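Local coordinates for type I modular polyketide synthase (Streptomyces albus subsp. albus, PDB 6IYT), which probably transfers an ethylmalonyl extender unit from coenzyme A to an acyl carrier protein during assembly of the polyketide salinomycin, at residues A[34-39]-A[200-205]; A[42-47]-A[445-450]; A[93-98]-A[431-436]; A[138-141]-A[146-149]. All coordinates share one frame; numbering follows the deposited sequence.

Contact 1. Residues A[34-39]-A[200-205]; sequences PALFSG and QSVGVV
The methyl CD1 of Leu-36 lies 3.5 Å from the hydroxyl OG of Ser-201, and this small patch is the close-packed part of the contact. OG approaches the leucine side chain rather than its backbone, touching CD1 and, less closely, CD2. With CG anti to the leucine nitrogen (chi1 176°), the isobutyl group is carried across the gap between two loops that have no hydrogen bond between them. Leu-36 CD2 reaches Val-202 CG1 at 4.3 Å, a looser apolar touch. A branched apolar side chain suits this buried place, where Phe-435 of helix 428-439 also packs on both Leu-36 and Val-202. The serine can face a methyl group because its OG is hydrogen-bonded to the carbonyl O of Val-198, one turn back along helix 181-200. That helix ends here in a Schellman motif: Val-204 N bonds to Trp-199 O, and Gly-203 N meets Gln-200 O at 2.9 Å. Gly-203 is its C-prime residue, with a positive phi of 80° that glycine adopts without side-chain strain. The solvent side is quite different. Ser-201 is itself partly exposed; Gln-200 and Gly-203 are exposed on the turn, as is Pro-34 on the facing loop, and none of these last three touches the other segment.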
loop_
_atom_site.group_PDB
_atom_site.type_symbol
_atom_site.label_atom_id
_atom_site.label_comp_id
_atom_site.label_asym_id
_atom_site.label_seq_id
_atom_site.Cartn_x
_atom_site.Cartn_y
_atom_site.Cartn_z
ATOM N N PRO A 34 -5.028 -17.053 -13.293
ATOM C CA PRO A 34 -6.224 -16.509 -12.656
ATOM C C PRO A 34 -6.541 -15.151 -13.249
ATOM O O PRO A 34 -5.635 -14.387 -13.568
ATOM C CB PRO A 34 -5.831 -16.384 -11.168
ATOM C CG PRO A 34 -4.405 -16.873 -11.067
ATOM C CD PRO A 34 -4.116 -17.650 -12.309
ATOM N N ALA A 35 -7.810 -14.867 -13.414
ATOM C CA ALA A 35 -8.230 -13.575 -13.937
ATOM C C ALA A 35 -8.081 -12.553 -12.832
ATOM O O ALA A 35 -8.306 -12.873 -11.671
ATOM C CB ALA A 35 -9.683 -13.640 -14.379
ATOM N N LEU A 36 -7.935 -11.286 -13.214
ATOM C CA LEU A 36 -7.989 -10.202 -12.249
ATOM C C LEU A 36 -9.343 -10.141 -11.544
ATOM O O LEU A 36 -9.393 -10.020 -10.331
ATOM C CB LEU A 36 -7.645 -8.842 -12.905
ATOM C CG LEU A 36 -7.759 -7.612 -11.988
ATOM C CD1 LEU A 36 -6.883 -7.741 -10.757
ATOM C CD2 LEU A 36 -7.393 -6.336 -12.737
ATOM N N PHE A 37 -10.442 -10.224 -12.318
ATOM C CA PHE A 37 -11.795 -10.212 -11.752
ATOM C C PHE A 37 -12.615 -11.411 -12.242
ATOM O O PHE A 37 -12.479 -11.833 -13.402
ATOM C CB PHE A 37 -12.510 -8.918 -12.125
ATOM C CG PHE A 37 -11.817 -7.683 -11.634
ATOM C CD1 PHE A 37 -11.629 -7.479 -10.288
ATOM C CD2 PHE A 37 -11.378 -6.729 -12.513
ATOM C CE1 PHE A 37 -11.050 -6.318 -9.821
ATOM C CE2 PHE A 37 -10.759 -5.572 -12.053
ATOM C CZ PHE A 37 -10.585 -5.380 -10.706
ATOM N N SER A 38 -13.490 -11.911 -11.373
ATOM C CA SER A 38 -14.471 -12.917 -11.752
ATOM C C SER A 38 -15.874 -12.310 -11.814
ATOM O O SER A 38 -16.103 -11.191 -11.374
ATOM C CB SER A 38 -14.471 -14.037 -10.724
ATOM O OG SER A 38 -14.695 -13.489 -9.428
ATOM N N GLY A 39 -16.817 -13.075 -12.352
ATOM C CA GLY A 39 -18.219 -12.635 -12.422
ATOM C C GLY A 39 -18.439 -11.429 -13.328
ATOM O O GLY A 39 -17.882 -11.347 -14.432
ATOM N N GLN A 200 0.726 -6.367 -10.255
ATOM C CA GLN A 200 1.504 -7.190 -11.146
ATOM C C GLN A 200 0.683 -7.693 -12.343
ATOM O O GLN A 200 1.185 -7.742 -13.468
ATOM C CB GLN A 200 2.049 -8.369 -10.364
ATOM C CG GLN A 200 2.870 -9.339 -11.180
ATOM C CD GLN A 200 3.434 -10.455 -10.309
ATOM O OE1 GLN A 200 2.954 -10.696 -9.190
ATOM N NE2 GLN A 200 4.478 -11.097 -10.786
ATOM N N SER A 201 -0.611 -7.928 -12.130
ATOM C CA SER A 201 -1.478 -8.488 -13.164
ATOM C C SER A 201 -1.781 -7.503 -14.309
ATOM O O SER A 201 -2.150 -7.933 -15.438
ATOM C CB SER A 201 -2.805 -9.009 -12.545
ATOM O OG SER A 201 -3.743 -7.953 -12.394
ATOM N N VAL A 202 -1.534 -6.218 -14.077
ATOM C CA VAL A 202 -1.634 -5.208 -15.150
ATOM C C VAL A 202 -0.283 -4.634 -15.497
ATOM O O VAL A 202 -0.169 -3.542 -16.082
ATOM C CB VAL A 202 -2.635 -4.105 -14.803
ATOM C CG1 VAL A 202 -4.037 -4.675 -14.790
ATOM C CG2 VAL A 202 -2.297 -3.451 -13.468
ATOM N N GLY A 203 0.755 -5.373 -15.114
ATOM C CA GLY A 203 2.137 -5.071 -15.521
ATOM C C GLY A 203 2.797 -3.962 -14.728
ATOM O O GLY A 203 3.774 -3.355 -15.189
ATOM N N VAL A 204 2.266 -3.658 -13.556
ATOM C CA VAL A 204 2.886 -2.636 -12.693
ATOM C C VAL A 204 3.664 -3.344 -11.617
ATOM O O VAL A 204 3.075 -4.096 -10.789
ATOM C CB VAL A 204 1.839 -1.680 -12.081
ATOM C CG1 VAL A 204 2.481 -0.698 -11.099
ATOM C CG2 VAL A 204 1.129 -0.913 -13.174
ATOM N N VAL A 205 4.989 -3.285 -11.756
ATOM C CA VAL A 205 5.888 -4.063 -10.910
ATOM C C VAL A 205 6.979 -3.189 -10.320
ATOM O O VAL A 205 7.372 -2.173 -10.915
ATOM C CB VAL A 205 6.544 -5.252 -11.688
ATOM C CG1 VAL A 205 5.502 -6.284 -12.096
ATOM C CG2 VAL A 205 7.320 -4.772 -12.896
#

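Contact 2. Residues A[42-47]-A[445-450]; sequences LVPWIV and LDWTAV
Strand residues 43-47 face a turn whose residues 447-450 have helical backbone angles, and Ile-46 and Trp-447 form the nearest CA pair at 8.4 Å. The strand is an edge strand of the three-stranded antiparallel sheet 43-49, 90-96 and 111-114, so the contact fastens this sheet to the chain that follows helix 428-439. Alternation along the strand sends Pro-44 and Ile-46 toward the turn, whereas Trp-45 points away and packs against helices 52-67 and 74-84. Ile-46 meets Trp-447 through two branches. Ile-46 CG2 sits over the indole in a CH-pi contact, 3.9 Å from the centroid of the five-membered ring of Trp-447 and 15° off the ring normal. Ile-46 CD1 reaches Trp-447 CD1 at 3.7 Å. The isoleucine torsion explains the pairing: CG1 lies between the backbone N and the carbonyl carbon (chi1 72°), and CG2 is beside the N. A beta-branched residue can thus offer two arms to one broad ring. Leu-445 CD2 covers the opposite face of the indole, making a sandwich of aliphatic groups, while Trp-439 meets the ring edge-to-face. Pro-44 approaches obliquely at the benzene part, its CB 3.7 Å from Trp-447 CZ3; the edge strand tolerates proline because strand 90-96 bonds to Val-43 and Trp-45 on either side of it. Farther along the turn, Val-450 meets the same proline tip to tip, with CG1 4.0 Å from Pro-44 CD.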
loop_
_atom_site.group_PDB
_atom_site.type_symbol
_atom_site.label_atom_id
_atom_site.label_comp_id
_atom_site.label_asym_id
_atom_site.label_seq_id
_atom_site.Cartn_x
_atom_site.Cartn_y
_atom_site.Cartn_z
ATOM N N LEU A 42 -17.980 -4.044 -12.521
ATOM C CA LEU A 42 -18.006 -2.900 -13.352
ATOM C C LEU A 42 -16.796 -2.872 -14.281
ATOM O O LEU A 42 -15.807 -3.588 -14.072
ATOM C CB LEU A 42 -18.132 -1.604 -12.515
ATOM C CG LEU A 42 -16.929 -1.039 -11.807
ATOM C CD1 LEU A 42 -17.286 0.276 -11.140
ATOM C CD2 LEU A 42 -16.405 -2.019 -10.793
ATOM N N VAL A 43 -16.911 -2.043 -15.311
ATOM C CA VAL A 43 -16.022 -2.027 -16.475
ATOM C C VAL A 43 -15.369 -0.624 -16.490
ATOM O O VAL A 43 -16.076 0.341 -16.272
ATOM C CB VAL A 43 -16.915 -2.097 -17.761
ATOM C CG1 VAL A 43 -16.080 -2.196 -19.000
ATOM C CG2 VAL A 43 -17.927 -3.241 -17.645
ATOM N N PRO A 44 -14.091 -0.517 -16.935
ATOM C CA PRO A 44 -13.524 0.789 -17.287
ATOM C C PRO A 44 -13.597 1.080 -18.769
ATOM O O PRO A 44 -13.329 0.222 -19.583
ATOM C CB PRO A 44 -12.066 0.645 -16.863
ATOM C CG PRO A 44 -11.742 -0.772 -17.197
ATOM C CD PRO A 44 -13.039 -1.554 -16.902
ATOM N N TRP A 45 -13.954 2.318 -19.111
ATOM C CA TRP A 45 -13.800 2.834 -20.447
ATOM C C TRP A 45 -12.687 3.892 -20.408
ATOM O O TRP A 45 -12.855 4.944 -19.758
ATOM C CB TRP A 45 -15.090 3.518 -20.900
ATOM C CG TRP A 45 -16.153 2.622 -21.367
ATOM C CD1 TRP A 45 -16.155 1.240 -21.343
ATOM C CD2 TRP A 45 -17.368 3.017 -22.011
ATOM N NE1 TRP A 45 -17.339 0.770 -21.858
ATOM C CE2 TRP A 45 -18.096 1.839 -22.284
ATOM C CE3 TRP A 45 -17.927 4.267 -22.369
ATOM C CZ2 TRP A 45 -19.356 1.868 -22.898
ATOM C CZ3 TRP A 45 -19.143 4.293 -22.987
ATOM C CH2 TRP A 45 -19.854 3.100 -23.252
ATOM N N ILE A 46 -11.547 3.600 -21.029
ATOM C CA ILE A 46 -10.420 4.509 -20.972
ATOM C C ILE A 46 -10.396 5.352 -22.242
ATOM O O ILE A 46 -10.866 4.912 -23.262
ATOM C CB ILE A 46 -9.070 3.806 -20.756
ATOM C CG1 ILE A 46 -8.637 3.052 -21.988
ATOM C CG2 ILE A 46 -9.151 2.861 -19.560
ATOM C CD1 ILE A 46 -7.264 2.473 -21.859
ATOM N N VAL A 47 -10.143 6.642 -22.069
ATOM C CA VAL A 47 -10.133 7.606 -23.195
ATOM C C VAL A 47 -8.899 8.487 -23.088
ATOM O O VAL A 47 -8.521 8.897 -21.983
ATOM C CB VAL A 47 -11.403 8.510 -23.141
ATOM C CG1 VAL A 47 -11.631 9.231 -24.452
ATOM C CG2 VAL A 47 -12.618 7.690 -22.792
ATOM N N LEU A 445 0.080 0.762 -17.988
ATOM C CA LEU A 445 -0.819 -0.190 -17.341
ATOM C C LEU A 445 -1.623 -0.980 -18.383
ATOM O O LEU A 445 -2.191 -0.401 -19.306
ATOM C CB LEU A 445 -1.779 0.573 -16.406
ATOM C CG LEU A 445 -2.458 -0.260 -15.324
ATOM C CD1 LEU A 445 -2.624 0.567 -14.030
ATOM C CD2 LEU A 445 -3.812 -0.767 -15.815
ATOM N N ASP A 446 -1.666 -2.298 -18.233
ATOM C CA ASP A 446 -2.226 -3.147 -19.276
ATOM C C ASP A 446 -3.693 -3.375 -19.040
ATOM O O ASP A 446 -4.093 -4.351 -18.380
ATOM C CB ASP A 446 -1.480 -4.468 -19.347
ATOM C CG ASP A 446 -2.072 -5.404 -20.343
ATOM O OD1 ASP A 446 -2.879 -4.939 -21.180
ATOM O OD2 ASP A 446 -1.874 -6.621 -20.180
ATOM N N TRP A 447 -4.481 -2.390 -19.437
ATOM C CA TRP A 447 -5.906 -2.400 -19.232
ATOM C C TRP A 447 -6.594 -3.588 -19.887
ATOM O O TRP A 447 -7.649 -4.006 -19.449
ATOM C CB TRP A 447 -6.491 -1.132 -19.768
ATOM C CG TRP A 447 -6.223 0.051 -18.899
ATOM C CD1 TRP A 447 -5.309 1.011 -19.109
ATOM C CD2 TRP A 447 -6.937 0.420 -17.725
ATOM N NE1 TRP A 447 -5.379 1.952 -18.132
ATOM C CE2 TRP A 447 -6.379 1.618 -17.264
ATOM C CE3 TRP A 447 -8.017 -0.122 -17.041
ATOM C CZ2 TRP A 447 -6.787 2.224 -16.086
ATOM C CZ3 TRP A 447 -8.451 0.505 -15.891
ATOM C CH2 TRP A 447 -7.880 1.713 -15.467
ATOM N N THR A 448 -6.010 -4.119 -20.949
ATOM C CA THR A 448 -6.578 -5.310 -21.595
ATOM C C THR A 448 -6.715 -6.483 -20.604
ATOM O O THR A 448 -7.672 -7.260 -20.676
ATOM C CB THR A 448 -5.721 -5.740 -22.783
ATOM O OG1 THR A 448 -5.797 -4.725 -23.803
ATOM C CG2 THR A 448 -6.188 -7.069 -23.327
ATOM N N ALA A 449 -5.797 -6.572 -19.657
ATOM C CA ALA A 449 -5.815 -7.658 -18.678
ATOM C C ALA A 449 -7.033 -7.589 -17.736
ATOM O O ALA A 449 -7.477 -8.603 -17.200
ATOM C CB ALA A 449 -4.514 -7.668 -17.879
ATOM N N VAL A 450 -7.617 -6.403 -17.576
ATOM C CA VAL A 450 -8.839 -6.261 -16.799
ATOM C C VAL A 450 -9.987 -7.102 -17.379
ATOM O O VAL A 450 -10.894 -7.504 -16.656
ATOM C CB VAL A 450 -9.265 -4.758 -16.711
ATOM C CG1 VAL A 450 -10.643 -4.617 -16.150
ATOM C CG2 VAL A 450 -8.266 -3.995 -15.875
#

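Contact 3. Residues A[93-98]-A[431-436]; sequences VVLGTT and VLTSFA
Leu-95 has CG anti to its carbonyl carbon (chi1 -54°) and an extended second torsion (chi2 176°), spreading its two methyls over Leu-432 and Thr-433 of helix 428-439. Leu-95 CD2 rests 4.0 Å from CB of Leu-432, the two leucines meeting at a slant, and its CD1 comes within 3.5 Å of OG1 of Thr-433, whose side chain runs at about a right angle to it. That hydroxyl is hydrogen-bonded to the carbonyl O of Arg-429, so it can lie beside a methyl group with its polarity already met. At the other end, Val-93 brings CB and both methyls against Ala-436 CB, with CG2 at 3.6 Å. The CA atoms of Val-93 and Ala-436 are 6.2 Å apart, close enough to favour a residue as small as alanine. The axes of strand residues 93-96 and helix residues 431-436 run nearly antiparallel (174°) and approach to 9.5 Å. Pro-44 from strand 43-49 packs against Val-93, Leu-95 and Leu-432. Helix 428-439 thus lies against one face of the three-stranded antiparallel sheet, whose CurL-like sequence is consistent with the linker subdomain between ketosynthase and acyltransferase.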
loop_
_atom_site.group_PDB
_atom_site.type_symbol
_atom_site.label_atom_id
_atom_site.label_comp_id
_atom_site.label_asym_id
_atom_site.label_seq_id
_atom_site.Cartn_x
_atom_site.Cartn_y
_atom_site.Cartn_z
ATOM N N VAL A 93 -10.836 8.047 -17.296
ATOM C CA VAL A 93 -11.441 6.749 -17.167
ATOM C C VAL A 93 -12.849 6.894 -16.603
ATOM O O VAL A 93 -13.068 7.573 -15.599
ATOM C CB VAL A 93 -10.621 5.852 -16.269
ATOM C CG1 VAL A 93 -11.272 4.495 -16.121
ATOM C CG2 VAL A 93 -9.175 5.760 -16.782
ATOM N N VAL A 94 -13.790 6.248 -17.267
ATOM C CA VAL A 94 -15.142 6.113 -16.784
ATOM C C VAL A 94 -15.376 4.687 -16.280
ATOM O O VAL A 94 -14.986 3.733 -16.949
ATOM C CB VAL A 94 -16.145 6.400 -17.945
ATOM C CG1 VAL A 94 -17.551 6.432 -17.432
ATOM C CG2 VAL A 94 -15.807 7.723 -18.603
ATOM N N LEU A 95 -16.146 4.560 -15.195
ATOM C CA LEU A 95 -16.491 3.254 -14.610
ATOM C C LEU A 95 -17.987 3.056 -14.567
ATOM O O LEU A 95 -18.735 4.002 -14.328
ATOM C CB LEU A 95 -15.929 3.127 -13.205
ATOM C CG LEU A 95 -14.419 3.372 -13.052
ATOM C CD1 LEU A 95 -14.065 3.289 -11.587
ATOM C CD2 LEU A 95 -13.618 2.372 -13.849
ATOM N N GLY A 96 -18.424 1.835 -14.871
ATOM C CA GLY A 96 -19.834 1.483 -14.766
ATOM C C GLY A 96 -20.097 0.098 -15.294
ATOM O O GLY A 96 -19.191 -0.594 -15.729
ATOM N N THR A 97 -21.355 -0.308 -15.285
ATOM C CA THR A 97 -21.695 -1.645 -15.720
ATOM C C THR A 97 -22.486 -1.652 -17.031
ATOM O O THR A 97 -22.162 -2.397 -17.968
ATOM C CB THR A 97 -22.481 -2.387 -14.652
ATOM O OG1 THR A 97 -21.699 -2.451 -13.465
ATOM C CG2 THR A 97 -22.792 -3.806 -15.119
ATOM N N THR A 98 -23.475 -0.790 -17.122
ATOM C CA THR A 98 -24.275 -0.717 -18.313
ATOM C C THR A 98 -23.697 0.323 -19.214
ATOM O O THR A 98 -23.044 1.251 -18.750
ATOM C CB THR A 98 -25.712 -0.358 -17.972
ATOM O OG1 THR A 98 -25.783 1.005 -17.505
ATOM C CG2 THR A 98 -26.235 -1.311 -16.887
ATOM N N VAL A 431 -10.082 -0.910 -6.911
ATOM C CA VAL A 431 -8.913 -1.344 -7.697
ATOM C C VAL A 431 -8.851 -0.553 -9.000
ATOM O O VAL A 431 -7.792 -0.045 -9.383
ATOM C CB VAL A 431 -8.946 -2.846 -7.977
ATOM C CG1 VAL A 431 -7.819 -3.253 -8.910
ATOM C CG2 VAL A 431 -8.849 -3.617 -6.651
ATOM N N LEU A 432 -9.932 -0.592 -9.762
ATOM C CA LEU A 432 -9.955 0.121 -11.042
ATOM C C LEU A 432 -9.691 1.606 -10.879
ATOM O O LEU A 432 -9.088 2.239 -11.776
ATOM C CB LEU A 432 -11.293 -0.094 -11.748
ATOM C CG LEU A 432 -11.581 -1.515 -12.260
ATOM C CD1 LEU A 432 -12.975 -1.569 -12.871
ATOM C CD2 LEU A 432 -10.545 -1.972 -13.263
ATOM N N THR A 433 -10.206 2.191 -9.799
ATOM C CA THR A 433 -9.964 3.613 -9.490
ATOM C C THR A 433 -8.481 3.920 -9.208
ATOM O O THR A 433 -7.914 4.822 -9.800
ATOM C CB THR A 433 -10.868 4.117 -8.347
ATOM O OG1 THR A 433 -12.248 3.925 -8.707
ATOM C CG2 THR A 433 -10.636 5.588 -8.106
ATOM N N SER A 434 -7.813 3.041 -8.482
ATOM C CA SER A 434 -6.401 3.185 -8.266
ATOM C C SER A 434 -5.604 2.982 -9.547
ATOM O O SER A 434 -4.661 3.752 -9.847
ATOM C CB SER A 434 -5.937 2.228 -7.164
ATOM O OG SER A 434 -6.526 2.616 -5.930
ATOM N N PHE A 435 -5.995 1.993 -10.347
ATOM C CA PHE A 435 -5.379 1.800 -11.652
ATOM C C PHE A 435 -5.525 3.105 -12.504
ATOM O O PHE A 435 -4.596 3.514 -13.182
ATOM C CB PHE A 435 -6.039 0.666 -12.421
ATOM C CG PHE A 435 -5.716 -0.728 -11.949
ATOM C CD1 PHE A 435 -4.800 -0.991 -10.933
ATOM C CD2 PHE A 435 -6.321 -1.811 -12.596
ATOM C CE1 PHE A 435 -4.485 -2.306 -10.599
ATOM C CE2 PHE A 435 -6.069 -3.106 -12.215
ATOM C CZ PHE A 435 -5.148 -3.360 -11.209
ATOM N N ALA A 436 -6.737 3.657 -12.532
ATOM C CA ALA A 436 -7.016 4.877 -13.321
ATOM C C ALA A 436 -6.231 6.080 -12.816
ATOM O O ALA A 436 -5.723 6.876 -13.607
ATOM C CB ALA A 436 -8.502 5.172 -13.318
#

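Contact 4. Residues A[138-141]-A[146-149]; sequences ELLD and FAAR
The principal interaction is a CH-pi contact between Leu-139 and Phe-146. Leu-139 CD2 sits over the centre of the Phe-146 ring, 3.7 Å from its centroid and 12° off the ring normal. A chi1 of -179° turns the Phe-146 ring away from its own backbone N and against helix 137-142, and the two side chains cross at about a right angle. Apolar packing widens the contact. Leu-140 slants past the ring with CD2 3.9 Å from Phe-146 CE2, and the same methyl lies 4.3 Å from CB of Ala-147. Backbone atoms supply a third group of contacts: Leu-140 N is at the ring edge, 3.7 Å from Phe-146 CD2, and Leu-140 O is 3.8 Å from Ala-147 CB. These backbones come close, with CA atoms of Leu-140 and Ala-147 4.9 Å apart, a spacing that suits a small alanine. Helices 137-142 and 144-158, consecutive and joined by a very short link, pack against each other at their junction, with Leu-195 of helix 181-200 packing on both Leu-139 and Phe-146. With no hydrogen bond or salt bridge between the two segments, the junction rests on apolar packing and CH-pi contact, while Asp-141 and Arg-149 direct their charges to Arg-170 and Glu-152.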
loop_
_atom_site.group_PDB
_atom_site.type_symbol
_atom_site.label_atom_id
_atom_site.label_comp_id
_atom_site.label_asym_id
_atom_site.label_seq_id
_atom_site.Cartn_x
_atom_site.Cartn_y
_atom_site.Cartn_z
ATOM N N GLU A 138 -13.980 -8.359 0.226
ATOM C CA GLU A 138 -14.657 -8.142 -1.032
ATOM C C GLU A 138 -13.706 -8.423 -2.175
ATOM O O GLU A 138 -14.101 -8.981 -3.185
ATOM C CB GLU A 138 -15.195 -6.722 -1.134
ATOM C CG GLU A 138 -16.039 -6.501 -2.374
ATOM C CD GLU A 138 -16.564 -5.074 -2.482
ATOM O OE1 GLU A 138 -17.066 -4.706 -3.588
ATOM O OE2 GLU A 138 -16.377 -4.294 -1.502
ATOM N N LEU A 139 -12.407 -8.236 -1.933
ATOM C CA LEU A 139 -11.429 -8.525 -2.969
ATOM C C LEU A 139 -11.130 -10.037 -3.103
ATOM O O LEU A 139 -11.054 -10.555 -4.200
ATOM C CB LEU A 139 -10.146 -7.720 -2.738
ATOM C CG LEU A 139 -9.258 -7.574 -3.951
ATOM C CD1 LEU A 139 -10.018 -6.938 -5.104
ATOM C CD2 LEU A 139 -8.013 -6.773 -3.609
ATOM N N LEU A 140 -11.182 -10.768 -1.988
ATOM C CA LEU A 140 -11.139 -12.193 -2.058
ATOM C C LEU A 140 -12.277 -12.715 -2.924
ATOM O O LEU A 140 -12.084 -13.648 -3.682
ATOM C CB LEU A 140 -11.219 -12.833 -0.679
ATOM C CG LEU A 140 -9.962 -12.751 0.229
ATOM C CD1 LEU A 140 -10.316 -13.289 1.596
ATOM C CD2 LEU A 140 -8.786 -13.499 -0.314
ATOM N N ASP A 141 -13.462 -12.115 -2.782
ATOM C CA ASP A 141 -14.658 -12.623 -3.451
ATOM C C ASP A 141 -14.680 -12.289 -4.911
ATOM O O ASP A 141 -15.348 -12.967 -5.692
ATOM C CB ASP A 141 -15.908 -12.064 -2.795
ATOM C CG ASP A 141 -16.136 -12.630 -1.414
ATOM O OD1 ASP A 141 -15.649 -13.742 -1.148
ATOM O OD2 ASP A 141 -16.781 -11.941 -0.590
ATOM N N PHE A 146 -6.008 -11.947 -6.679
ATOM C CA PHE A 146 -5.793 -11.627 -5.270
ATOM C C PHE A 146 -5.988 -12.864 -4.398
ATOM O O PHE A 146 -5.174 -13.158 -3.539
ATOM C CB PHE A 146 -6.722 -10.496 -4.829
ATOM C CG PHE A 146 -6.542 -10.074 -3.385
ATOM C CD1 PHE A 146 -5.417 -9.389 -2.982
ATOM C CD2 PHE A 146 -7.480 -10.411 -2.439
ATOM C CE1 PHE A 146 -5.272 -8.987 -1.669
ATOM C CE2 PHE A 146 -7.357 -9.990 -1.138
ATOM C CZ PHE A 146 -6.266 -9.240 -0.761
ATOM N N ALA A 147 -7.055 -13.592 -4.630
ATOM C CA ALA A 147 -7.365 -14.748 -3.790
ATOM C C ALA A 147 -6.277 -15.830 -3.900
ATOM O O ALA A 147 -5.959 -16.507 -2.922
ATOM C CB ALA A 147 -8.731 -15.302 -4.172
ATOM N N ALA A 148 -5.778 -16.062 -5.115
ATOM C CA ALA A 148 -4.727 -17.062 -5.327
ATOM C C ALA A 148 -3.465 -16.723 -4.565
ATOM O O ALA A 148 -2.820 -17.607 -3.991
ATOM C CB ALA A 148 -4.418 -17.197 -6.808
ATOM N N ARG A 149 -3.035 -15.466 -4.660
ATOM C CA ARG A 149 -1.847 -15.047 -3.992
ATOM C C ARG A 149 -2.057 -15.051 -2.510
ATOM O O ARG A 149 -1.181 -15.481 -1.754
ATOM C CB ARG A 149 -1.410 -13.678 -4.467
ATOM C CG ARG A 149 -0.106 -13.223 -3.829
ATOM C CD ARG A 149 1.055 -14.137 -4.204
ATOM N NE ARG A 149 2.332 -13.487 -3.927
ATOM C CZ ARG A 149 3.472 -14.112 -3.690
ATOM N NH1 ARG A 149 4.578 -13.401 -3.548
ATOM N NH2 ARG A 149 3.533 -15.433 -3.706
#

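From the N terminus, the chain first enters contact 1, whose loop closes when residues 200-205 follow helix 181-200. Contact 2 begins at strand 43-49, before that loop has closed, and ends only at 445-450, so the two cross. Contact 3, from strand 90-96 to helix 428-439, falls wholly within the span of contact 2 and also crosses contact 1. Contact 4 is a local contact between successive helices, lying within all three spans. Contacts 2 and 3 bind neighbouring strands of the antiparallel sheet to late parts of the chain, while Phe-435 and Val-431 connect contact 3 to contacts 1 and 4, joining the small sheet to the acyltransferase body.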